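Local coordinates for protein hydrazine synthase subunit beta (Candidatus Kuenenia stuttgartiensis, PDB 5C2V) that forms part of the hydrazine synthase complex, which condenses nitric oxide with ammonium to hydrazine, and may modulate transport of hydroxylamine between the active sites of its partner subunits, at residues B[271-276]-B[321-326]; B[251-256]-B[275-280]; B[192-197]-B[257-262]. One frame throughout, in Å; residues are numbered along the deposited sequence.

Interaction 1: B[271-276]-B[321-326]; sequences GVRGMH and GPSSVC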
loop_
_atom_site.group_PDB
_atom_site.type_symbol
_atom_site.label_atom_id
_atom_site.label_comp_id
_atom_site.label_asym_id
_atom_site.label_seq_id
_atom_site.Cartn_x
_atom_site.Cartn_y
_atom_site.Cartn_z
ATOM N N GLY B 271 22.282 -33.161 18.816
ATOM C CA GLY B 271 22.594 -32.809 20.185
ATOM C C GLY B 271 23.137 -31.395 20.250
ATOM O O GLY B 271 24.129 -31.069 19.596
ATOM N N VAL B 272 22.488 -30.554 21.045
ATOM C CA VAL B 272 22.957 -29.195 21.270
ATOM C C VAL B 272 23.479 -29.110 22.692
ATOM O O VAL B 272 22.705 -29.107 23.662
ATOM C CB VAL B 272 21.847 -28.151 21.050
ATOM C CG1 VAL B 272 22.421 -26.752 21.117
ATOM C CG2 VAL B 272 21.160 -28.382 19.711
ATOM N N ARG B 273 24.801 -29.012 22.786
ATOM C CA ARG B 273 25.539 -29.191 24.028
ATOM C C ARG B 273 25.498 -27.950 24.908
ATOM O O ARG B 273 25.332 -28.043 26.123
ATOM C CB ARG B 273 26.986 -29.566 23.704
ATOM C CG ARG B 273 27.755 -30.228 24.830
ATOM C CD ARG B 273 29.186 -30.501 24.393
ATOM N NE ARG B 273 29.871 -31.438 25.277
ATOM C CZ ARG B 273 30.594 -31.077 26.331
ATOM N NH1 ARG B 273 30.729 -29.794 26.637
ATOM N NH2 ARG B 273 31.183 -32.000 27.081
ATOM N N GLY B 274 25.654 -26.788 24.284
ATOM C CA GLY B 274 25.635 -25.531 25.005
ATOM C C GLY B 274 24.254 -25.196 25.528
ATOM O O GLY B 274 24.105 -24.703 26.647
ATOM N N MET B 275 23.240 -25.455 24.710
ATOM C CA MET B 275 21.863 -25.144 25.077
ATOM C C MET B 275 21.122 -26.331 25.684
ATOM O O MET B 275 19.929 -26.235 25.969
ATOM C CB MET B 275 21.097 -24.619 23.864
ATOM C CG MET B 275 21.541 -23.238 23.429
ATOM S SD MET B 275 21.656 -22.081 24.807
ATOM C CE MET B 275 19.927 -21.879 25.226
ATOM N N HIS B 276 21.823 -27.448 25.854
ATOM C CA HIS B 276 21.278 -28.620 26.542
ATOM C C HIS B 276 19.957 -29.111 25.961
ATOM O O HIS B 276 18.992 -29.306 26.701
ATOM C CB HIS B 276 21.079 -28.319 28.030
ATOM C CG HIS B 276 22.197 -27.541 28.648
ATOM N ND1 HIS B 276 23.495 -28.004 28.683
ATOM C CD2 HIS B 276 22.210 -26.333 29.255
ATOM C CE1 HIS B 276 24.259 -27.113 29.286
ATOM N NE2 HIS B 276 23.508 -26.089 29.643
ATOM N N GLY B 321 24.701 -30.798 28.892
ATOM C CA GLY B 321 25.741 -31.287 27.999
ATOM C C GLY B 321 25.457 -32.525 27.156
ATOM O O GLY B 321 26.200 -33.502 27.235
ATOM N N PRO B 322 24.386 -32.497 26.341
ATOM C CA PRO B 322 24.094 -33.635 25.459
ATOM C C PRO B 322 25.056 -33.708 24.273
ATOM O O PRO B 322 24.716 -33.299 23.163
ATOM C CB PRO B 322 22.665 -33.355 24.989
ATOM C CG PRO B 322 22.549 -31.884 25.029
ATOM C CD PRO B 322 23.405 -31.411 26.172
ATOM N N SER B 323 26.252 -34.232 24.521
ATOM C CA SER B 323 27.317 -34.250 23.523
ATOM C C SER B 323 27.100 -35.265 22.399
ATOM O O SER B 323 27.723 -35.161 21.341
ATOM C CB SER B 323 28.659 -34.527 24.207
ATOM O OG SER B 323 28.567 -35.644 25.074
ATOM N N SER B 324 26.226 -36.243 22.619
ATOM C CA SER B 324 26.016 -37.294 21.626
ATOM C C SER B 324 24.587 -37.829 21.617
ATOM O O SER B 324 23.920 -37.867 22.649
ATOM C CB SER B 324 26.992 -38.448 21.868
ATOM O OG SER B 324 26.895 -39.423 20.846
ATOM N N VAL B 325 24.127 -38.242 20.439
ATOM C CA VAL B 325 22.795 -38.821 20.293
ATOM C C VAL B 325 22.825 -40.073 19.422
ATOM O O VAL B 325 23.716 -40.238 18.588
ATOM C CB VAL B 325 21.797 -37.816 19.680
ATOM C CG1 VAL B 325 21.428 -36.739 20.691
ATOM C CG2 VAL B 325 22.368 -37.204 18.409
ATOM N N CYS B 326 21.848 -40.953 19.619
ATOM C CA CYS B 326 21.721 -42.140 18.775
ATOM C C CYS B 326 20.265 -42.571 18.641
ATOM O O CYS B 326 19.418 -42.189 19.446
ATOM C CB CYS B 326 22.564 -43.292 19.329
ATOM S SG CYS B 326 21.950 -44.003 20.873
#

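Interaction 2: B[251-256]-B[275-280]; sequences NYDGNP and MHRVTI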
loop_
_atom_site.group_PDB
_atom_site.type_symbol
_atom_site.label_atom_id
_atom_site.label_comp_id
_atom_site.label_asym_id
_atom_site.label_seq_id
_atom_site.Cartn_x
_atom_site.Cartn_y
_atom_site.Cartn_z
ATOM N N ASN B 251 16.932 -16.819 19.598
ATOM C CA ASN B 251 17.204 -18.142 20.164
ATOM C C ASN B 251 18.217 -18.926 19.330
ATOM O O ASN B 251 17.977 -19.221 18.160
ATOM C CB ASN B 251 15.905 -18.941 20.300
ATOM C CG ASN B 251 15.999 -20.041 21.346
ATOM O OD1 ASN B 251 17.075 -20.581 21.604
ATOM N ND2 ASN B 251 14.866 -20.380 21.951
ATOM N N TYR B 252 19.344 -19.271 19.943
ATOM C CA TYR B 252 20.441 -19.920 19.232
ATOM C C TYR B 252 20.698 -21.315 19.792
ATOM O O TYR B 252 20.428 -21.570 20.963
ATOM C CB TYR B 252 21.715 -19.071 19.331
ATOM C CG TYR B 252 21.611 -17.717 18.660
ATOM C CD1 TYR B 252 20.842 -16.703 19.214
ATOM C CD2 TYR B 252 22.291 -17.450 17.480
ATOM C CE1 TYR B 252 20.743 -15.471 18.608
ATOM C CE2 TYR B 252 22.197 -16.216 16.865
ATOM C CZ TYR B 252 21.421 -15.231 17.434
ATOM O OH TYR B 252 21.323 -14.000 16.829
ATOM N N ASP B 253 21.232 -22.217 18.972
ATOM C CA ASP B 253 21.610 -23.523 19.494
ATOM C C ASP B 253 23.113 -23.539 19.707
ATOM O O ASP B 253 23.866 -23.700 18.760
ATOM C CB ASP B 253 21.218 -24.638 18.518
ATOM C CG ASP B 253 19.727 -24.894 18.480
ATOM O OD1 ASP B 253 19.073 -24.769 19.532
ATOM O OD2 ASP B 253 19.207 -25.230 17.394
ATOM N N GLY B 254 23.544 -23.457 20.960
ATOM C CA GLY B 254 24.961 -23.361 21.255
ATOM C C GLY B 254 25.715 -24.647 20.999
ATOM O O GLY B 254 25.359 -25.686 21.553
ATOM N N ASN B 255 26.768 -24.572 20.189
ATOM C CA ASN B 255 27.670 -25.703 19.984
ATOM C C ASN B 255 26.959 -27.012 19.638
ATOM O O ASN B 255 26.858 -27.899 20.484
ATOM C CB ASN B 255 28.534 -25.908 21.231
ATOM C CG ASN B 255 29.265 -24.648 21.650
ATOM O OD1 ASN B 255 29.060 -24.134 22.750
ATOM N ND2 ASN B 255 30.130 -24.146 20.775
ATOM N N PRO B 256 26.428 -27.126 18.411
ATOM C CA PRO B 256 25.817 -28.398 18.007
ATOM C C PRO B 256 26.874 -29.496 17.896
ATOM O O PRO B 256 27.934 -29.244 17.326
ATOM C CB PRO B 256 25.203 -28.073 16.644
ATOM C CG PRO B 256 26.061 -26.970 16.110
ATOM C CD PRO B 256 26.452 -26.146 17.310
ATOM N N MET B 275 23.240 -25.455 24.710
ATOM C CA MET B 275 21.863 -25.144 25.077
ATOM C C MET B 275 21.122 -26.331 25.684
ATOM O O MET B 275 19.929 -26.235 25.969
ATOM C CB MET B 275 21.097 -24.619 23.864
ATOM C CG MET B 275 21.541 -23.238 23.429
ATOM S SD MET B 275 21.656 -22.081 24.807
ATOM C CE MET B 275 19.927 -21.879 25.226
ATOM N N HIS B 276 21.823 -27.448 25.854
ATOM C CA HIS B 276 21.278 -28.620 26.542
ATOM C C HIS B 276 19.957 -29.111 25.961
ATOM O O HIS B 276 18.992 -29.306 26.701
ATOM C CB HIS B 276 21.079 -28.319 28.030
ATOM C CG HIS B 276 22.197 -27.541 28.648
ATOM N ND1 HIS B 276 23.495 -28.004 28.683
ATOM C CD2 HIS B 276 22.210 -26.333 29.255
ATOM C CE1 HIS B 276 24.259 -27.113 29.286
ATOM N NE2 HIS B 276 23.508 -26.089 29.643
ATOM N N ARG B 277 19.899 -29.312 24.649
ATOM C CA ARG B 277 18.633 -29.731 24.047
ATOM C C ARG B 277 18.836 -30.475 22.738
ATOM O O ARG B 277 19.867 -30.336 22.104
ATOM C CB ARG B 277 17.730 -28.517 23.821
ATOM C CG ARG B 277 18.280 -27.515 22.822
ATOM C CD ARG B 277 17.603 -26.164 22.968
ATOM N NE ARG B 277 18.048 -25.219 21.948
ATOM C CZ ARG B 277 17.803 -23.913 21.982
ATOM N NH1 ARG B 277 17.120 -23.387 22.989
ATOM N NH2 ARG B 277 18.246 -23.132 21.006
ATOM N N VAL B 278 17.846 -31.260 22.328
ATOM C CA VAL B 278 17.949 -31.980 21.063
ATOM C C VAL B 278 17.103 -31.314 19.985
ATOM O O VAL B 278 15.882 -31.221 20.107
ATOM C CB VAL B 278 17.521 -33.451 21.208
ATOM C CG1 VAL B 278 17.543 -34.142 19.853
ATOM C CG2 VAL B 278 18.428 -34.171 22.193
ATOM N N THR B 279 17.762 -30.848 18.929
ATOM C CA THR B 279 17.069 -30.205 17.821
ATOM C C THR B 279 16.719 -31.222 16.739
ATOM O O THR B 279 17.599 -31.860 16.159
ATOM C CB THR B 279 17.911 -29.072 17.207
ATOM O OG1 THR B 279 17.949 -27.962 18.114
ATOM C CG2 THR B 279 17.308 -28.612 15.891
ATOM N N ILE B 280 15.424 -31.371 16.483
ATOM C CA ILE B 280 14.932 -32.303 15.478
ATOM C C ILE B 280 14.414 -31.555 14.257
ATOM O O ILE B 280 13.546 -30.679 14.372
ATOM C CB ILE B 280 13.813 -33.197 16.037
ATOM C CG1 ILE B 280 14.227 -33.785 17.388
ATOM C CG2 ILE B 280 13.461 -34.296 15.045
ATOM C CD1 ILE B 280 13.146 -34.603 18.054
#

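Interaction 3: B[192-197]-B[257-262]; sequences LRDVVY and YGMAMD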
loop_
_atom_site.group_PDB
_atom_site.type_symbol
_atom_site.label_atom_id
_atom_site.label_comp_id
_atom_site.label_asym_id
_atom_site.label_seq_id
_atom_site.Cartn_x
_atom_site.Cartn_y
_atom_site.Cartn_z
ATOM N N LEU B 192 33.854 -28.565 13.834
ATOM C CA LEU B 192 32.994 -29.570 13.220
ATOM C C LEU B 192 32.958 -30.764 14.164
ATOM O O LEU B 192 33.974 -31.430 14.372
ATOM C CB LEU B 192 33.544 -30.006 11.856
ATOM C CG LEU B 192 33.537 -29.142 10.591
ATOM C CD1 LEU B 192 34.184 -27.780 10.800
ATOM C CD2 LEU B 192 34.252 -29.891 9.475
ATOM N N ARG B 193 31.788 -31.036 14.734
ATOM C CA ARG B 193 31.672 -32.117 15.708
ATOM C C ARG B 193 31.160 -33.479 15.222
ATOM O O ARG B 193 31.300 -34.473 15.936
ATOM C CB ARG B 193 30.778 -31.640 16.853
ATOM C CG ARG B 193 31.354 -30.475 17.640
ATOM C CD ARG B 193 32.593 -30.907 18.407
ATOM N NE ARG B 193 33.793 -30.267 17.884
ATOM C CZ ARG B 193 34.418 -29.260 18.478
ATOM N NH1 ARG B 193 33.967 -28.777 19.629
ATOM N NH2 ARG B 193 35.493 -28.734 17.912
ATOM N N ASP B 194 30.576 -33.539 14.028
ATOM C CA ASP B 194 30.021 -34.805 13.544
ATOM C C ASP B 194 29.787 -34.816 12.033
ATOM O O ASP B 194 29.710 -33.763 11.401
ATOM C CB ASP B 194 28.713 -35.123 14.276
ATOM C CG ASP B 194 28.473 -36.616 14.420
ATOM O OD1 ASP B 194 29.117 -37.399 13.691
ATOM O OD2 ASP B 194 27.644 -37.006 15.270
ATOM N N VAL B 195 29.668 -36.010 11.461
ATOM C CA VAL B 195 29.199 -36.159 10.085
ATOM C C VAL B 195 28.319 -37.405 9.940
ATOM O O VAL B 195 28.681 -38.482 10.413
ATOM C CB VAL B 195 30.378 -36.230 9.089
ATOM C CG1 VAL B 195 31.456 -37.185 9.589
ATOM C CG2 VAL B 195 29.892 -36.618 7.698
ATOM N N VAL B 196 27.163 -37.262 9.295
ATOM C CA VAL B 196 26.303 -38.422 9.050
ATOM C C VAL B 196 25.895 -38.545 7.585
ATOM O O VAL B 196 25.901 -37.566 6.845
ATOM C CB VAL B 196 25.022 -38.384 9.913
ATOM C CG1 VAL B 196 25.366 -38.499 11.390
ATOM C CG2 VAL B 196 24.223 -37.123 9.634
ATOM N N TYR B 197 25.540 -39.762 7.183
ATOM C CA TYR B 197 25.092 -40.042 5.821
ATOM C C TYR B 197 23.586 -40.269 5.773
ATOM O O TYR B 197 23.000 -40.798 6.717
ATOM C CB TYR B 197 25.808 -41.272 5.255
ATOM C CG TYR B 197 26.860 -40.978 4.207
ATOM C CD1 TYR B 197 26.503 -40.668 2.901
ATOM C CD2 TYR B 197 28.212 -41.040 4.517
ATOM C CE1 TYR B 197 27.463 -40.411 1.940
ATOM C CE2 TYR B 197 29.177 -40.786 3.563
ATOM C CZ TYR B 197 28.799 -40.470 2.276
ATOM O OH TYR B 197 29.759 -40.216 1.325
ATOM N N TYR B 257 26.604 -30.687 18.427
ATOM C CA TYR B 257 27.630 -31.729 18.454
ATOM C C TYR B 257 27.264 -33.022 17.740
ATOM O O TYR B 257 27.728 -33.284 16.631
ATOM C CB TYR B 257 27.977 -32.079 19.902
ATOM C CG TYR B 257 29.122 -31.293 20.489
ATOM C CD1 TYR B 257 29.078 -29.910 20.547
ATOM C CD2 TYR B 257 30.236 -31.938 21.011
ATOM C CE1 TYR B 257 30.116 -29.186 21.092
ATOM C CE2 TYR B 257 31.281 -31.222 21.563
ATOM C CZ TYR B 257 31.215 -29.844 21.599
ATOM O OH TYR B 257 32.247 -29.117 22.142
ATOM N N GLY B 258 26.424 -33.822 18.385
ATOM C CA GLY B 258 26.131 -35.161 17.912
ATOM C C GLY B 258 24.967 -35.205 16.951
ATOM O O GLY B 258 24.052 -34.386 17.030
ATOM N N MET B 259 24.991 -36.177 16.048
ATOM C CA MET B 259 23.914 -36.321 15.084
ATOM C C MET B 259 23.430 -37.756 14.945
ATOM O O MET B 259 24.210 -38.707 15.011
ATOM C CB MET B 259 24.341 -35.790 13.716
ATOM C CG MET B 259 24.164 -34.291 13.559
ATOM S SD MET B 259 24.560 -33.739 11.893
ATOM C CE MET B 259 26.251 -34.303 11.763
ATOM N N ALA B 260 22.123 -37.892 14.758
ATOM C CA ALA B 260 21.503 -39.181 14.498
ATOM C C ALA B 260 20.561 -39.054 13.308
ATOM O O ALA B 260 19.678 -38.192 13.289
ATOM C CB ALA B 260 20.761 -39.677 15.728
ATOM N N MET B 261 20.767 -39.909 12.312
ATOM C CA MET B 261 19.967 -39.885 11.094
ATOM C C MET B 261 18.860 -40.930 11.145
ATOM O O MET B 261 19.112 -42.097 11.449
ATOM C CB MET B 261 20.853 -40.118 9.868
ATOM C CG MET B 261 20.095 -40.202 8.552
ATOM S SD MET B 261 19.364 -38.630 8.057
ATOM C CE MET B 261 20.835 -37.664 7.724
ATOM N N ASP B 262 17.635 -40.502 10.854
ATOM C CA ASP B 262 16.494 -41.409 10.786
ATOM C C ASP B 262 16.755 -42.492 9.744
ATOM O O ASP B 262 17.256 -42.197 8.658
ATOM C CB ASP B 262 15.214 -40.634 10.455
ATOM C CG ASP B 262 13.968 -41.493 10.547
ATOM O OD1 ASP B 262 13.371 -41.559 11.642
ATOM O OD2 ASP B 262 13.588 -42.104 9.526
#

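Interaction 1: B[271-276]-B[321-326]
The pyrrolidine ring of P322 packs against the backbone of the turn that runs from V272 to H276, where the two segments lie close. Its CG lies 3.1 Å from V272 O, while CD is 3.5 Å from H276 CA and also faces R273 CA. One residue earlier, the imidazole of H276 fastens the incoming chain: G321 N donates to H276 ND1 over 3.1 Å in an almost straight bond (168° at the hydrogen), although the nitrogen sits 23° out of the ring plane. G274 O covers one ring face near its rim. On the far side of the ring, NE2 is bonded to D52 OD1 of the gamma subunit, so both ring nitrogens have partners and the ring's rotation is fixed; with ND1 accepting, the proton probably resides on NE2. These residues join neighbouring blades of a seven-bladed beta-propeller: 271-276 leaves the second strand of one blade, and 321-326 enters the first strand of the next through an inverse gamma turn centred on P322. R273 extends the close packing on the side of the gamma subunit. It turns CG anti to its own N (chi1 -160°) and extends straight to NE, passing G321 CA with CG at 3.9 Å. Its NE then meets S323 CB at 3.5 Å, at the edge of the guanidinium and without a polar bond between the two side chains; S323 OG is engaged by F16 O instead. Along strand 322-327 the fit loosens: V325 reaches back toward G271, but its CG1 stops 4.1 Å from G271 N.

Interaction 2: B[251-256]-B[275-280]
R277 sends its guanidinium into the loop 251-256, where the side-chain oxygen of N251 receives two of its nitrogens. NH2 is 2.9 Å from N251 OD1, with 153° at the hydrogen, and NH1 is 3.1 Å from N251 OD1. The oxygen lies in the guanidinium plane, at its edge, whereas NH2 approaches from well above the amide plane. R277 CG stands between the backbone N and the carbonyl carbon (chi1 64°), and the extended chain beyond it carries the charge across to the loop. D253 forms a salt bridge with the same guanidinium through OD1, the carboxylate standing nearly perpendicular to it at 84°; the exact place of OD1 is uncertain. The second carboxylate oxygen takes the hydroxyl of T279, OG1 to D253 OD2 being 3.1 Å, so one aspartate joins two residues of the same strand. M275 supplies the apolar part. Its CG nestles against the loop backbone, 3.2 Å from Y252 O, and its CB lies 3.6 Å above the guanidinium plane of R277, offset to the rim. H276 and R277 together face V272 in a G1 beta bulge, where the turn after strand 267-272 runs into strand 277-282. The loop thus lies between strands 241-245 and 256-261, bridging two propeller blades, with strand 312-317 next to R277 and T279 and the alpha and gamma subunits packed nearby.

Interaction 3: B[192-197]-B[257-262]
Y257 opens the contact by offering a ring face to the aliphatic part of R193. The CD of R193 lies 3.6 Å from the centroid of the Y257 ring, 18° off the normal, a CH-pi contact between side chains that run side by side. Their polar ends converge on E69 of the gamma subunit, which forms a salt bridge with R193 and a hydrogen bond with Y257 OH; D161 holds R193 by a second salt bridge. At G258 the CA passes 3.6 Å from D194 OD2. M259 N then donates to that same oxygen, D194 OD2, over 2.9 Å and from the anti side, though tilted out of the carboxylate plane. The two strands are the innermost of adjacent beta-propeller blades and run nearly parallel, 10° apart, with a closest axis approach of 5.3 Å. No backbone hydrogen bond links them here, and side chains fill the gap. M259 CB packs on V196 CG1 at 3.7 Å, while its chain bends at the sulfur to place CE 3.6 Å from D194 CB. Further on, M261 leaves CG anti to its N (chi1 176°), then folds twice, bringing CE to within 3.9 Å of V196 CG2.

In the fold
All three contacts are buried and meet on the blade built from strands 256-261, 267-272, 277-282 and 312-317. Interaction 3 lies deepest, its centre about 4 Å from that of the chain; it mixes methionine and valine packing with a buried aspartate bond, and its arginine-tyrosine end faces the gamma subunit. Interactions 1 and 2, centred about 11 and 15 Å from it, share M275 and H276 and occupy the turn between strands 267-272 and 277-282. There, proline packing and a histidine bond join the next blade, whereas charged groups tie the preceding loop. V272 N probably pairs with R277 O (2.8 Å), linking interactions 1 and 2; Y257 N to G271 O (2.8 Å) links interactions 3 and 1.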